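Side-chain contacts in probable starch synthase 4, chloroplastic/amyloplastic (Arabidopsis thaliana, PDB 6GNE), which is a starch synthase, a two-domain glycosyltransferase of the GT-B class, and is seen here with adenosine-5'-diphosphate and glycan bound: residues 258-263 and 491-496; 40-45 and 485-490; 329-334 and 354-359. All coordinates share one frame; numbering follows the deposited sequence.

Contact 1 of 3, residues 258-263 and 491-496; sequences IGILNG and EELYTR. With AC1 (4,6-dideoxy-4-{[(1S,4R,5S,6S)-4,5,6-trihydroxy-3-(hydroxymethyl)cyclohex-2-en-1-yl]amino}-alpha-D-glucopyranose), chain C.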
loop_
_atom_site.group_PDB
_atom_site.type_symbol
_atom_site.label_atom_id
_atom_site.label_comp_id
_atom_site.label_asym_id
_atom_site.label_seq_id
_atom_site.Cartn_x
_atom_site.Cartn_y
_atom_site.Cartn_z
ATOM N N ILE A 258 -11.605 -11.343 -6.806
ATOM C CA ILE A 258 -10.908 -10.913 -8.009
ATOM C C ILE A 258 -9.711 -10.026 -7.664
ATOM O O ILE A 258 -9.763 -9.285 -6.721
ATOM C CB ILE A 258 -11.884 -10.244 -8.999
ATOM C CG1 ILE A 258 -11.203 -10.007 -10.351
ATOM C CG2 ILE A 258 -12.463 -8.966 -8.411
ATOM C CD1 ILE A 258 -12.189 -9.951 -11.499
ATOM N N GLY A 259 -8.646 -10.148 -8.444
ATOM C CA GLY A 259 -7.446 -9.358 -8.274
ATOM C C GLY A 259 -7.446 -8.193 -9.236
ATOM O O GLY A 259 -7.626 -8.389 -10.424
ATOM N N ILE A 260 -7.235 -6.984 -8.715
ATOM C CA ILE A 260 -7.267 -5.760 -9.514
ATOM C C ILE A 260 -6.006 -4.965 -9.199
ATOM O O ILE A 260 -5.787 -4.564 -8.039
ATOM C CB ILE A 260 -8.483 -4.876 -9.166
ATOM C CG1 ILE A 260 -9.797 -5.562 -9.539
ATOM C CG2 ILE A 260 -8.397 -3.527 -9.880
ATOM C CD1 ILE A 260 -11.024 -4.877 -8.927
ATOM N N LEU A 261 -5.220 -4.709 -10.242
ATOM C CA LEU A 261 -3.947 -3.995 -10.114
ATOM C C LEU A 261 -4.184 -2.588 -9.607
ATOM O O LEU A 261 -4.946 -1.838 -10.217
ATOM C CB LEU A 261 -3.207 -3.940 -11.458
ATOM C CG LEU A 261 -1.736 -3.505 -11.426
ATOM C CD1 LEU A 261 -0.831 -4.439 -10.603
ATOM C CD2 LEU A 261 -1.247 -3.375 -12.865
ATOM N N ASN A 262 -3.554 -2.245 -8.481
ATOM C CA ASN A 262 -3.610 -0.869 -7.972
ATOM C C ASN A 262 -3.133 0.125 -9.069
ATOM O O ASN A 262 -2.233 -0.190 -9.870
ATOM C CB ASN A 262 -2.697 -0.676 -6.760
ATOM C CG ASN A 262 -3.141 -1.424 -5.527
ATOM O OD1 ASN A 262 -2.303 -1.723 -4.665
ATOM N ND2 ASN A 262 -4.445 -1.662 -5.379
ATOM N N GLY A 263 -3.767 1.288 -9.133
ATOM C CA GLY A 263 -3.129 2.465 -9.701
ATOM C C GLY A 263 -2.358 3.252 -8.645
ATOM O O GLY A 263 -2.217 2.828 -7.496
ATOM N N GLU A 491 -15.857 0.026 -9.533
ATOM C CA GLU A 491 -17.168 0.619 -9.746
ATOM C C GLU A 491 -18.166 -0.414 -10.286
ATOM O O GLU A 491 -19.327 -0.480 -9.802
ATOM C CB GLU A 491 -17.040 1.827 -10.685
ATOM C CG GLU A 491 -18.354 2.500 -11.112
ATOM C CD GLU A 491 -18.163 3.546 -12.203
ATOM O OE1 GLU A 491 -18.599 4.695 -12.020
ATOM O OE2 GLU A 491 -17.565 3.243 -13.256
ATOM N N GLU A 492 -17.731 -1.195 -11.291
ATOM C CA GLU A 492 -18.563 -2.261 -11.891
ATOM C C GLU A 492 -18.886 -3.373 -10.897
ATOM O O GLU A 492 -19.978 -3.918 -10.957
ATOM C CB GLU A 492 -17.946 -2.844 -13.182
ATOM C CG GLU A 492 -17.997 -1.880 -14.386
ATOM C CD GLU A 492 -17.091 -2.255 -15.593
ATOM O OE1 GLU A 492 -16.207 -3.169 -15.483
ATOM O OE2 GLU A 492 -17.269 -1.610 -16.673
ATOM N N LEU A 493 -17.958 -3.684 -9.981
ATOM C CA LEU A 493 -18.244 -4.611 -8.888
ATOM C C LEU A 493 -19.269 -4.047 -7.916
ATOM O O LEU A 493 -20.176 -4.772 -7.507
ATOM C CB LEU A 493 -16.974 -5.031 -8.153
ATOM C CG LEU A 493 -15.951 -5.857 -8.943
ATOM C CD1 LEU A 493 -14.628 -5.919 -8.180
ATOM C CD2 LEU A 493 -16.432 -7.263 -9.340
ATOM N N TYR A 494 -19.128 -2.765 -7.569
ATOM C CA TYR A 494 -20.077 -2.071 -6.688
ATOM C C TYR A 494 -21.498 -2.054 -7.245
ATOM O O TYR A 494 -22.442 -2.433 -6.545
ATOM C CB TYR A 494 -19.674 -0.609 -6.459
ATOM C CG TYR A 494 -18.405 -0.310 -5.673
ATOM C CD1 TYR A 494 -17.684 -1.300 -4.989
ATOM C CD2 TYR A 494 -17.943 0.998 -5.590
ATOM C CE1 TYR A 494 -16.536 -0.992 -4.280
ATOM C CE2 TYR A 494 -16.809 1.313 -4.891
ATOM C CZ TYR A 494 -16.112 0.314 -4.231
ATOM O OH TYR A 494 -14.996 0.666 -3.527
ATOM N N THR A 495 -21.651 -1.576 -8.482
ATOM C CA THR A 495 -22.974 -1.500 -9.126
ATOM C C THR A 495 -23.609 -2.879 -9.298
ATOM O O THR A 495 -24.780 -3.034 -9.006
ATOM C CB THR A 495 -22.946 -0.771 -10.486
ATOM O OG1 THR A 495 -21.877 -1.279 -11.287
ATOM C CG2 THR A 495 -22.770 0.732 -10.304
ATOM N N ARG A 496 -22.843 -3.872 -9.742
ATOM C CA ARG A 496 -23.361 -5.225 -9.970
ATOM C C ARG A 496 -23.824 -5.874 -8.679
ATOM O O ARG A 496 -24.840 -6.585 -8.686
ATOM C CB ARG A 496 -22.330 -6.103 -10.676
ATOM C CG ARG A 496 -22.797 -7.477 -11.143
ATOM C CD ARG A 496 -21.986 -8.001 -12.341
ATOM N NE ARG A 496 -20.582 -8.363 -12.007
ATOM C CZ ARG A 496 -19.456 -7.813 -12.497
ATOM N NH1 ARG A 496 -19.464 -6.831 -13.414
ATOM N NH2 ARG A 496 -18.276 -8.271 -12.063
HETATM C C1 AC1 C . 0.174 -3.063 6.417
HETATM O O2 AC1 C . -1.671 -4.597 6.057
HETATM C C2 AC1 C . -0.810 -3.652 5.400
HETATM C C4A AC1 C . 0.692 -3.505 -1.810
HETATM C C3 AC1 C . -0.077 -4.259 4.193
HETATM O O3 AC1 C . -1.078 -4.722 3.282
HETATM C C4 AC1 C . 0.847 -3.212 3.563
HETATM N N4A AC1 C . 1.547 -3.659 2.345
HETATM C C5 AC1 C . 1.817 -2.787 4.669
HETATM O O5 AC1 C . 1.085 -2.192 5.743
HETATM C C6 AC1 C . 2.817 -1.734 4.226
HETATM C C1B AC1 C . 0.875 -4.061 1.101
HETATM C C2B AC1 C . 1.801 -4.773 0.082
HETATM O O2B AC1 C . 3.087 -5.128 0.626
HETATM C C3B AC1 C . 2.000 -4.019 -1.229
HETATM O O3B AC1 C . 2.492 -4.966 -2.172
HETATM O O4 AC1 C . 0.973 -2.732 -2.978
HETATM C C5B AC1 C . -0.091 -2.719 -0.801
HETATM C C7B AC1 C . 0.045 -2.937 0.511
HETATM C C6B AC1 C . -1.104 -1.701 -1.270
HETATM O O6B AC1 C . -2.153 -2.334 -2.012
#
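A single methyl group carries the whole of this contact: CD1 of Leu493, on helix 484-499, meets both Ile258 and Ile260, and no hydrogen bond runs across. The two isoleucines approach it differently. Ile258 comes at a slant with its short branch, CG2, which stands 3.7 Å from Leu493 CD1. With CG1 anti to the backbone N (chi1 -170°), CG2 lies between the N and the carbonyl carbon, and that is the branch turned to the helix. Ile260 instead reaches out with its long branch, whose end meets the leucine tip to tip, CD1 to CD1 of Leu493 at 3.8 Å. Some 93 Å² is buried in all, Ile260 lying inside the protein and Ile258 at its surface. Leu493 also rests on Ile225 and Thr227, so the leucine packs on residues of strand 225-228 as well as on Ile258 of strand 257-259. In the turn that carries Leu493, Glu491 O accepts both the backbone N and the hydroxyl of Thr495, the latter, OG1, at 3.1 Å and tilted 25° from the carbonyl plane.

Beyond the strand the chain runs into a loop whose backbone is bonded to Thr228 and Val229, and there it reaches the ligand. Asn262 OD1 accepts a hydrogen bond from O6B of AC1 at 2.7 Å. AC1 is also hydrogen-bonded to Asp146, His175, Gln321 and Glu397. The same short segment thus packs against a helix and lines a glycan pocket, an arrangement consistent with the GT-B fold, in which the C-terminal helix returns to cover the N-terminal Rossmann-like domain beside the interdomain cleft.

Contact 2 of 3, residues 40-45 and 485-490; sequences QRKGHL and SSATQY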
loop_
_atom_site.group_PDB
_atom_site.type_symbol
_atom_site.label_atom_id
_atom_site.label_comp_id
_atom_site.label_asym_id
_atom_site.label_seq_id
_atom_site.Cartn_x
_atom_site.Cartn_y
_atom_site.Cartn_z
ATOM N N GLN A 40 -14.473 9.440 -6.427
ATOM C CA GLN A 40 -15.037 10.787 -6.369
ATOM C C GLN A 40 -15.091 11.497 -7.753
ATOM O O GLN A 40 -16.090 12.116 -8.050
ATOM C CB GLN A 40 -14.315 11.647 -5.329
ATOM C CG GLN A 40 -15.095 12.879 -4.895
ATOM C CD GLN A 40 -14.246 13.833 -4.076
ATOM O OE1 GLN A 40 -13.384 14.535 -4.623
ATOM N NE2 GLN A 40 -14.499 13.882 -2.764
ATOM N N ARG A 41 -14.074 11.370 -8.601
ATOM C CA ARG A 41 -14.127 11.927 -9.972
ATOM C C ARG A 41 -15.219 11.292 -10.833
ATOM O O ARG A 41 -15.785 11.942 -11.714
ATOM C CB ARG A 41 -12.797 11.776 -10.733
ATOM C CG ARG A 41 -11.549 12.368 -10.081
ATOM C CD ARG A 41 -11.806 13.624 -9.214
ATOM N NE ARG A 41 -10.636 13.968 -8.356
ATOM C CZ ARG A 41 -9.449 14.425 -8.786
ATOM N NH1 ARG A 41 -8.488 14.689 -7.901
ATOM N NH2 ARG A 41 -9.202 14.628 -10.084
ATOM N N LYS A 42 -15.499 10.014 -10.596
ATOM C CA LYS A 42 -16.583 9.322 -11.302
ATOM C C LYS A 42 -18.002 9.711 -10.817
ATOM O O LYS A 42 -18.972 9.214 -11.349
ATOM C CB LYS A 42 -16.357 7.807 -11.264
ATOM C CG LYS A 42 -15.106 7.412 -12.062
ATOM C CD LYS A 42 -14.726 5.931 -11.993
ATOM C CE LYS A 42 -15.139 5.204 -13.269
ATOM N NZ LYS A 42 -14.126 5.388 -14.342
ATOM N N GLY A 43 -18.098 10.597 -9.826
ATOM C CA GLY A 43 -19.370 11.163 -9.369
ATOM C C GLY A 43 -19.966 10.508 -8.138
ATOM O O GLY A 43 -21.104 10.751 -7.809
ATOM N N HIS A 44 -19.207 9.667 -7.455
ATOM C CA HIS A 44 -19.699 9.001 -6.240
ATOM C C HIS A 44 -19.412 9.864 -5.035
ATOM O O HIS A 44 -18.416 10.583 -4.988
ATOM C CB HIS A 44 -19.058 7.617 -6.078
ATOM C CG HIS A 44 -19.180 6.768 -7.296
ATOM N ND1 HIS A 44 -20.382 6.226 -7.698
ATOM C CD2 HIS A 44 -18.264 6.410 -8.236
ATOM C CE1 HIS A 44 -20.200 5.549 -8.821
ATOM N NE2 HIS A 44 -18.926 5.651 -9.171
ATOM N N LEU A 45 -20.311 9.803 -4.067
ATOM C CA LEU A 45 -20.098 10.432 -2.785
ATOM C C LEU A 45 -19.212 9.491 -2.006
ATOM O O LEU A 45 -19.663 8.465 -1.537
ATOM C CB LEU A 45 -21.424 10.650 -2.069
ATOM C CG LEU A 45 -21.419 11.242 -0.656
ATOM C CD1 LEU A 45 -20.602 12.534 -0.617
ATOM C CD2 LEU A 45 -22.876 11.452 -0.153
ATOM N N SER A 485 -8.476 3.050 -15.060
ATOM C CA SER A 485 -8.844 1.705 -15.457
ATOM C C SER A 485 -9.364 0.826 -14.286
ATOM O O SER A 485 -10.440 0.212 -14.379
ATOM C CB SER A 485 -7.623 1.061 -16.072
ATOM O OG SER A 485 -8.037 0.063 -16.918
ATOM N N SER A 486 -8.595 0.775 -13.200
ATOM C CA SER A 486 -8.933 -0.065 -12.047
ATOM C C SER A 486 -10.063 0.474 -11.174
ATOM O O SER A 486 -10.775 -0.319 -10.558
ATOM C CB SER A 486 -7.711 -0.335 -11.170
ATOM O OG SER A 486 -6.855 -1.180 -11.859
ATOM N N ALA A 487 -10.212 1.795 -11.079
ATOM C CA ALA A 487 -11.377 2.378 -10.418
ATOM C C ALA A 487 -12.697 2.022 -11.124
ATOM O O ALA A 487 -13.709 1.763 -10.471
ATOM C CB ALA A 487 -11.221 3.875 -10.300
ATOM N N THR A 488 -12.675 2.011 -12.453
ATOM C CA THR A 488 -13.797 1.499 -13.265
ATOM C C THR A 488 -14.129 0.024 -12.961
ATOM O O THR A 488 -15.287 -0.333 -12.935
ATOM C CB THR A 488 -13.534 1.681 -14.797
ATOM O OG1 THR A 488 -13.192 3.036 -15.083
ATOM C CG2 THR A 488 -14.745 1.385 -15.583
ATOM N N GLN A 489 -13.130 -0.829 -12.742
ATOM C CA GLN A 489 -13.410 -2.239 -12.374
ATOM C C GLN A 489 -14.043 -2.375 -10.977
ATOM O O GLN A 489 -14.961 -3.197 -10.801
ATOM C CB GLN A 489 -12.198 -3.137 -12.400
ATOM C CG GLN A 489 -11.447 -3.269 -13.699
ATOM C CD GLN A 489 -10.366 -4.346 -13.587
ATOM O OE1 GLN A 489 -9.158 -4.093 -13.787
ATOM N NE2 GLN A 489 -10.802 -5.551 -13.211
ATOM N N TYR A 490 -13.567 -1.594 -10.002
ATOM C CA TYR A 490 -14.200 -1.560 -8.678
ATOM C C TYR A 490 -15.661 -1.041 -8.760
ATOM O O TYR A 490 -16.568 -1.600 -8.140
ATOM C CB TYR A 490 -13.391 -0.716 -7.672
ATOM C CG TYR A 490 -12.215 -1.415 -7.009
ATOM C CD1 TYR A 490 -12.386 -2.172 -5.862
ATOM C CD2 TYR A 490 -10.934 -1.296 -7.507
ATOM C CE1 TYR A 490 -11.319 -2.801 -5.247
ATOM C CE2 TYR A 490 -9.869 -1.912 -6.893
ATOM C CZ TYR A 490 -10.059 -2.666 -5.765
ATOM O OH TYR A 490 -8.989 -3.293 -5.163
#
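Two bends near the end of Lys42, chi3 103° and chi4 83°, turn its ammonium group onto the hydroxyl of Thr488, whose OG1 sits beside its own backbone N with chi1 -53°. The result is one hydrogen bond, Lys42 NZ to Thr488 OG1, at 2.6 Å. The side chains cross at about a right angle, the lysine coming in from the end of helix 27-41 and CE passing 3.4 Å from Thr488 OG1. That oxygen has a second task, since it is also bonded to Gly484 O one turn back in its own helix; the two bonds together fix the rotation of the hydroxyl group. Below the polar link the lysine stem passes Ala487, with CD 4.4 Å from Ala487 CB, and the same methyl packs on Leu35 and Ala38 of helix 27-41.

Lys42 stands where that helix ends. Gly43 has positive phi, and two bonds run back into the last turn, one of them Gly43 N to Gln40 O at 3.1 Å, as the chain turns towards strand 45-51. The arrangement is a Schellman motif closing the first helix of a Rossmann-like domain, with the C-terminal helix of the GT-B fold laid against it.

Contact 3 of 3, residues 329-334 and 354-359; sequences HAIYRT and REFEGI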
loop_
_atom_site.group_PDB
_atom_site.type_symbol
_atom_site.label_atom_id
_atom_site.label_comp_id
_atom_site.label_asym_id
_atom_site.label_seq_id
_atom_site.Cartn_x
_atom_site.Cartn_y
_atom_site.Cartn_z
ATOM N N HIS A 329 22.966 -6.925 -1.477
ATOM C CA HIS A 329 23.852 -7.297 -2.570
ATOM C C HIS A 329 23.926 -6.221 -3.626
ATOM O O HIS A 329 24.987 -5.914 -4.136
ATOM C CB HIS A 329 23.431 -8.616 -3.224
ATOM C CG HIS A 329 24.210 -8.946 -4.463
ATOM N ND1 HIS A 329 25.558 -9.205 -4.437
ATOM C CD2 HIS A 329 23.836 -9.032 -5.767
ATOM C CE1 HIS A 329 25.982 -9.457 -5.666
ATOM N NE2 HIS A 329 24.955 -9.362 -6.494
ATOM N N ALA A 330 22.782 -5.651 -3.961
ATOM C CA ALA A 330 22.678 -4.631 -5.005
ATOM C C ALA A 330 23.494 -3.387 -4.702
ATOM O O ALA A 330 23.949 -2.736 -5.629
ATOM C CB ALA A 330 21.221 -4.244 -5.214
ATOM N N ILE A 331 23.657 -3.057 -3.418
ATOM C CA ILE A 331 24.459 -1.922 -3.057
ATOM C C ILE A 331 25.885 -2.139 -3.572
ATOM O O ILE A 331 26.428 -1.292 -4.294
ATOM C CB ILE A 331 24.469 -1.666 -1.541
ATOM C CG1 ILE A 331 23.106 -1.161 -1.074
ATOM C CG2 ILE A 331 25.526 -0.623 -1.159
ATOM C CD1 ILE A 331 22.884 -1.290 0.431
ATOM N N TYR A 332 26.462 -3.273 -3.214
ATOM C CA TYR A 332 27.844 -3.579 -3.579
ATOM C C TYR A 332 28.018 -3.831 -5.063
ATOM O O TYR A 332 29.015 -3.436 -5.639
ATOM C CB TYR A 332 28.399 -4.767 -2.756
ATOM C CG TYR A 332 28.458 -4.473 -1.290
ATOM C CD1 TYR A 332 29.527 -3.810 -0.760
ATOM C CD2 TYR A 332 27.393 -4.832 -0.439
ATOM C CE1 TYR A 332 29.586 -3.532 0.594
ATOM C CE2 TYR A 332 27.428 -4.569 0.928
ATOM C CZ TYR A 332 28.534 -3.916 1.446
ATOM O OH TYR A 332 28.639 -3.626 2.788
ATOM N N ARG A 333 27.044 -4.472 -5.680
ATOM C CA ARG A 333 27.154 -4.777 -7.092
ATOM C C ARG A 333 27.096 -3.499 -7.951
ATOM O O ARG A 333 27.838 -3.352 -8.937
ATOM C CB ARG A 333 26.053 -5.755 -7.512
ATOM C CG ARG A 333 26.232 -6.326 -8.908
ATOM C CD ARG A 333 27.583 -7.016 -9.028
ATOM N NE ARG A 333 27.623 -7.907 -10.171
ATOM C CZ ARG A 333 28.628 -8.722 -10.455
ATOM N NH1 ARG A 333 29.708 -8.765 -9.688
ATOM N NH2 ARG A 333 28.546 -9.524 -11.499
ATOM N N THR A 334 26.186 -2.608 -7.576
ATOM C CA THR A 334 26.029 -1.333 -8.223
ATOM C C THR A 334 27.344 -0.586 -8.195
ATOM O O THR A 334 27.772 -0.036 -9.217
ATOM C CB THR A 334 24.944 -0.500 -7.537
ATOM O OG1 THR A 334 23.662 -1.090 -7.766
ATOM C CG2 THR A 334 24.934 0.920 -8.064
ATOM N N ARG A 354 20.140 -3.154 12.276
ATOM C CA ARG A 354 21.548 -3.258 12.689
ATOM C C ARG A 354 22.471 -3.599 11.474
ATOM O O ARG A 354 23.547 -3.033 11.326
ATOM C CB ARG A 354 21.630 -4.304 13.805
ATOM C CG ARG A 354 22.849 -4.299 14.696
ATOM C CD ARG A 354 22.529 -4.745 16.107
ATOM N NE ARG A 354 21.959 -6.105 16.104
ATOM C CZ ARG A 354 20.702 -6.454 16.424
ATOM N NH1 ARG A 354 19.794 -5.581 16.888
ATOM N NH2 ARG A 354 20.350 -7.744 16.339
ATOM N N GLU A 355 22.018 -4.487 10.594
ATOM C CA GLU A 355 22.784 -4.924 9.415
ATOM C C GLU A 355 22.986 -3.762 8.431
ATOM O O GLU A 355 24.093 -3.560 7.918
ATOM C CB GLU A 355 22.060 -6.095 8.719
ATOM C CG GLU A 355 22.815 -6.870 7.629
ATOM C CD GLU A 355 21.852 -7.689 6.728
ATOM O OE1 GLU A 355 22.116 -7.870 5.502
ATOM O OE2 GLU A 355 20.778 -8.149 7.210
ATOM N N PHE A 356 21.928 -2.993 8.190
ATOM C CA PHE A 356 22.009 -1.831 7.310
ATOM C C PHE A 356 22.755 -0.662 7.948
ATOM O O PHE A 356 23.466 0.058 7.259
ATOM C CB PHE A 356 20.617 -1.429 6.783
ATOM C CG PHE A 356 20.152 -2.294 5.653
ATOM C CD1 PHE A 356 19.567 -3.539 5.898
ATOM C CD2 PHE A 356 20.388 -1.925 4.348
ATOM C CE1 PHE A 356 19.194 -4.374 4.876
ATOM C CE2 PHE A 356 20.018 -2.769 3.305
ATOM C CZ PHE A 356 19.410 -3.985 3.577
ATOM N N GLU A 357 22.597 -0.489 9.258
ATOM C CA GLU A 357 23.345 0.515 10.010
ATOM C C GLU A 357 24.859 0.323 9.851
ATOM O O GLU A 357 25.596 1.305 9.788
ATOM C CB GLU A 357 22.979 0.498 11.508
ATOM C CG GLU A 357 21.812 1.429 11.850
ATOM C CD GLU A 357 21.201 1.227 13.242
ATOM O OE1 GLU A 357 20.102 1.786 13.456
ATOM O OE2 GLU A 357 21.796 0.531 14.110
ATOM N N GLY A 358 25.300 -0.944 9.792
ATOM C CA GLY A 358 26.710 -1.297 9.566
ATOM C C GLY A 358 27.203 -0.922 8.181
ATOM O O GLY A 358 28.288 -0.369 8.009
ATOM N N ILE A 359 26.377 -1.205 7.188
ATOM C CA ILE A 359 26.669 -0.830 5.804
ATOM C C ILE A 359 26.724 0.695 5.662
ATOM O O ILE A 359 27.544 1.224 4.927
ATOM C CB ILE A 359 25.625 -1.407 4.832
ATOM C CG1 ILE A 359 25.691 -2.933 4.822
ATOM C CG2 ILE A 359 25.873 -0.884 3.428
ATOM C CD1 ILE A 359 24.458 -3.616 4.324
#
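The end of Ile331 is the bump, and the hollow it enters lies between Phe356 and Ile359, three residues apart and so about one turn from each other on the facing helix. Its CD1 stands 4.3 Å from Phe356 CE2 and just as far from Ile359 CG2, so the extended branch sits across the notch without pressing hard on either wall. In return, Ile359 projects from helix 350-362 into the angle between Ile331 and Tyr332. Chi1 of -65° sets its CG1 beside the backbone N, which brings that carbon 3.6 Å from Tyr332 OH, while CG2 stays close to both neighbours. The tyrosine leans across the isoleucine at a slant, and its phenol end borders the hollow.

Geometry suits this shallow interlocking: the two helical segments run nearly parallel, 17° apart, with axes 12.5 Å apart. Phe341, Leu343, Val369 and Leu371 of the parallel sheet complete the floor, as befits successive beta-alpha units of a Rossmann-like domain. Apart from the phenol oxygen, which lies against Ile359 CG1, the contacts are apolar, and no hydrogen bond links the segments. Cohesion here therefore rests on hydrophobic burial and complementary shape, the one polar atom among the touching groups, Tyr332 OH, having a weak bond to Gln362.

Contacts 1 and 2 occupy successive turns of helix 484-499 and form one continuous patch, their centres 9 Å apart. Polar links join them: Ser486 OG to Leu261 O at 2.6 Å, and His44 NE2 to Glu491 OE1 at 3.0 Å. Contact 3 lies on the opposite side of the chain's centre, its centre 39 Å from that of contact 1 and 42 Å from that of contact 2. AC1 and adenosine-5'-diphosphate lie between the two regions, in the interdomain cleft. Asn262 of contact 1 touches AC1 directly, and the side chain of Ala487 in contact 2 is about 14 Å from it; the side chain of Phe356 in contact 3 is about 11 Å from adenosine-5'-diphosphate.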